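Polyphosphate:AMP phosphotransferase (Pseudomonas aeruginosa PAO1, PDB 3CZP) transfers phosphate from inorganic polyphosphate to AMP to make ADP, with magnesium as cofactor, and also turns GMP into GDP less efficiently. Local coordinates at residues I413-Q418 against D444-Y449. Numbering follows the deposited sequence.
Sequences IDKQTQ and DKWDQY
Trp446 reaches from the first turn of helix 446-460 across to the start of helix 415-427, where Lys415 lies over one face of its indole. The place is at the C-terminal ends of the strands of the parallel sheet in the second PPK2 domain, a P-loop kinase fold with strand order 2-3-1-4-5: strand 404-412 has just ended, and the chain turns into helix 415-427. With chi1 at -173°, CG of Trp446 is trans to the main-chain nitrogen, and the ring is sent straight at that turn.

Lys415 supplies a CH-pi contact, its CG 3.7 Å from the centroid of the six-membered ring and nearly above it. From there the extended aliphatic chain runs obliquely across the indole, and CE ends up 3.7 Å from Trp446 CD1, over the five-membered ring. The ammonium stays near the Asp447 carboxylate without touching it, NZ 4.9 Å from OD1, so any attraction is at most a weak, long-range one.

The far rim of the indole meets polar groups instead. Ile413 O lies in the ring plane, 3.2 Å from CH2, a close edge approach to a carbon-bound hydrogen. The Gln418 side chain points back against the indole, from the opposite direction to Trp446, and its amide is turned 80° from the indole plane; NE2 sits 3.5 Å from CZ3. That amide is held from outside the two segments: OE1 accepts from Arg443 NH1, while NE2 donates to Asp309 O. Arg443 NH1 also bonds Lys415 O, tying the residue just before 444-449 to this helix start.

Asp414 is the N-cap of helix 415-427. Its OD2 accepts from Asn473 ND2, and its OD1 takes both the hydroxyl of Thr417 and Thr417 N, the latter at 2.8 Å.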
loop_
_atom_site.group_PDB
_atom_site.type_symbol
_atom_site.label_atom_id
_atom_site.label_comp_id
_atom_site.label_asym_id
_atom_site.label_seq_id
_atom_site.Cartn_x
_atom_site.Cartn_y
_atom_site.Cartn_z
ATOM N N ILE A 413 17.479 -31.309 -2.163
ATOM C CA ILE A 413 18.593 -31.971 -1.502
ATOM C C ILE A 413 18.057 -33.263 -0.890
ATOM O O ILE A 413 16.824 -33.407 -0.737
ATOM C CB ILE A 413 19.309 -31.113 -0.389
ATOM C CG1 ILE A 413 18.399 -30.791 0.781
ATOM C CG2 ILE A 413 19.981 -29.832 -0.949
ATOM C CD1 ILE A 413 19.055 -29.794 1.823
ATOM N N ASP A 414 18.950 -34.202 -0.543
ATOM C CA ASP A 414 18.494 -35.424 0.135
ATOM C C ASP A 414 18.529 -35.255 1.653
ATOM O O ASP A 414 19.004 -34.216 2.161
ATOM C CB ASP A 414 19.207 -36.684 -0.363
ATOM C CG ASP A 414 20.713 -36.624 -0.202
ATOM O OD1 ASP A 414 21.160 -36.049 0.807
ATOM O OD2 ASP A 414 21.436 -37.166 -1.091
ATOM N N LYS A 415 17.965 -36.237 2.362
ATOM C CA LYS A 415 17.783 -36.143 3.829
ATOM C C LYS A 415 19.127 -36.096 4.530
ATOM O O LYS A 415 19.295 -35.429 5.552
ATOM C CB LYS A 415 17.028 -37.375 4.378
ATOM C CG LYS A 415 15.636 -37.641 3.829
ATOM C CD LYS A 415 15.048 -38.913 4.477
ATOM C CE LYS A 415 13.971 -39.601 3.638
ATOM N NZ LYS A 415 13.579 -40.922 4.292
ATOM N N GLN A 416 20.057 -36.853 3.955
ATOM C CA GLN A 416 21.405 -37.031 4.453
ATOM C C GLN A 416 22.185 -35.725 4.348
ATOM O O GLN A 416 22.860 -35.334 5.290
ATOM C CB GLN A 416 22.124 -38.160 3.667
ATOM C CG GLN A 416 21.622 -39.658 3.918
ATOM C CD GLN A 416 20.397 -40.060 3.056
ATOM O OE1 GLN A 416 19.808 -39.233 2.365
ATOM N NE2 GLN A 416 20.036 -41.324 3.095
ATOM N N THR A 417 22.079 -35.054 3.206
ATOM C CA THR A 417 22.695 -33.716 2.996
ATOM C C THR A 417 22.045 -32.617 3.853
ATOM O O THR A 417 22.728 -31.744 4.411
ATOM C CB THR A 417 22.641 -33.317 1.507
ATOM O OG1 THR A 417 23.522 -34.174 0.777
ATOM C CG2 THR A 417 23.037 -31.858 1.287
ATOM N N GLN A 418 20.734 -32.687 4.015
ATOM C CA GLN A 418 20.077 -31.769 4.914
ATOM C C GLN A 418 20.718 -31.823 6.274
ATOM O O GLN A 418 21.077 -30.793 6.824
ATOM C CB GLN A 418 18.605 -32.110 5.064
ATOM C CG GLN A 418 17.811 -30.946 5.558
ATOM C CD GLN A 418 16.382 -31.278 5.693
ATOM O OE1 GLN A 418 16.047 -32.214 6.405
ATOM N NE2 GLN A 418 15.501 -30.549 4.982
ATOM N N ASP A 444 10.817 -34.695 9.836
ATOM C CA ASP A 444 10.019 -35.924 10.038
ATOM C C ASP A 444 8.721 -35.928 9.188
ATOM O O ASP A 444 7.926 -36.864 9.272
ATOM C CB ASP A 444 9.675 -36.122 11.535
ATOM C CG ASP A 444 10.926 -36.203 12.458
ATOM O OD1 ASP A 444 12.080 -36.040 11.986
ATOM O OD2 ASP A 444 10.739 -36.420 13.682
ATOM N N LYS A 445 8.528 -34.859 8.396
ATOM C CA LYS A 445 7.408 -34.739 7.460
ATOM C C LYS A 445 7.920 -34.794 6.015
ATOM O O LYS A 445 7.220 -34.410 5.093
ATOM C CB LYS A 445 6.632 -33.423 7.686
ATOM C CG LYS A 445 6.024 -33.236 9.086
ATOM C CD LYS A 445 5.169 -31.951 9.187
ATOM C CE LYS A 445 3.659 -32.214 9.114
ATOM N NZ LYS A 445 3.103 -32.849 10.367
ATOM N N TRP A 446 9.135 -35.312 5.825
ATOM C CA TRP A 446 9.814 -35.353 4.507
ATOM C C TRP A 446 9.057 -35.924 3.274
ATOM O O TRP A 446 9.071 -35.307 2.192
ATOM C CB TRP A 446 11.128 -36.113 4.642
ATOM C CG TRP A 446 11.970 -36.066 3.385
ATOM C CD1 TRP A 446 11.851 -36.865 2.273
ATOM C CD2 TRP A 446 13.055 -35.186 3.129
ATOM N NE1 TRP A 446 12.793 -36.514 1.332
ATOM C CE2 TRP A 446 13.551 -35.490 1.835
ATOM C CE3 TRP A 446 13.671 -34.182 3.868
ATOM C CZ2 TRP A 446 14.622 -34.829 1.277
ATOM C CZ3 TRP A 446 14.734 -33.521 3.303
ATOM C CH2 TRP A 446 15.201 -33.845 2.021
ATOM N N ASP A 447 8.450 -37.105 3.415
ATOM C CA ASP A 447 7.724 -37.718 2.296
ATOM C C ASP A 447 6.422 -36.965 1.965
ATOM O O ASP A 447 5.899 -37.122 0.840
ATOM C CB ASP A 447 7.457 -39.230 2.504
ATOM C CG ASP A 447 8.601 -40.132 1.967
ATOM O OD1 ASP A 447 9.681 -39.620 1.615
ATOM O OD2 ASP A 447 8.438 -41.380 1.892
ATOM N N GLN A 448 5.900 -36.173 2.921
ATOM C CA GLN A 448 4.758 -35.259 2.639
ATOM C C GLN A 448 5.185 -34.127 1.715
ATOM O O GLN A 448 4.388 -33.655 0.890
ATOM C CB GLN A 448 4.144 -34.667 3.917
ATOM C CG GLN A 448 3.387 -35.658 4.844
ATOM C CD GLN A 448 2.850 -34.984 6.136
ATOM O OE1 GLN A 448 3.455 -35.094 7.199
ATOM N NE2 GLN A 448 1.728 -34.280 6.029
ATOM N N TYR A 449 6.424 -33.659 1.840
ATOM C CA TYR A 449 6.895 -32.636 0.886
ATOM C C TYR A 449 7.183 -33.252 -0.470
ATOM O O TYR A 449 6.972 -32.601 -1.483
ATOM C CB TYR A 449 8.073 -31.816 1.422
ATOM C CG TYR A 449 7.627 -30.748 2.410
ATOM C CD1 TYR A 449 7.455 -31.046 3.778
ATOM C CD2 TYR A 449 7.338 -29.450 1.973
ATOM C CE1 TYR A 449 7.021 -30.061 4.692
ATOM C CE2 TYR A 449 6.901 -28.474 2.862
ATOM C CZ TYR A 449 6.744 -28.764 4.207
ATOM O OH TYR A 449 6.297 -27.767 5.056
#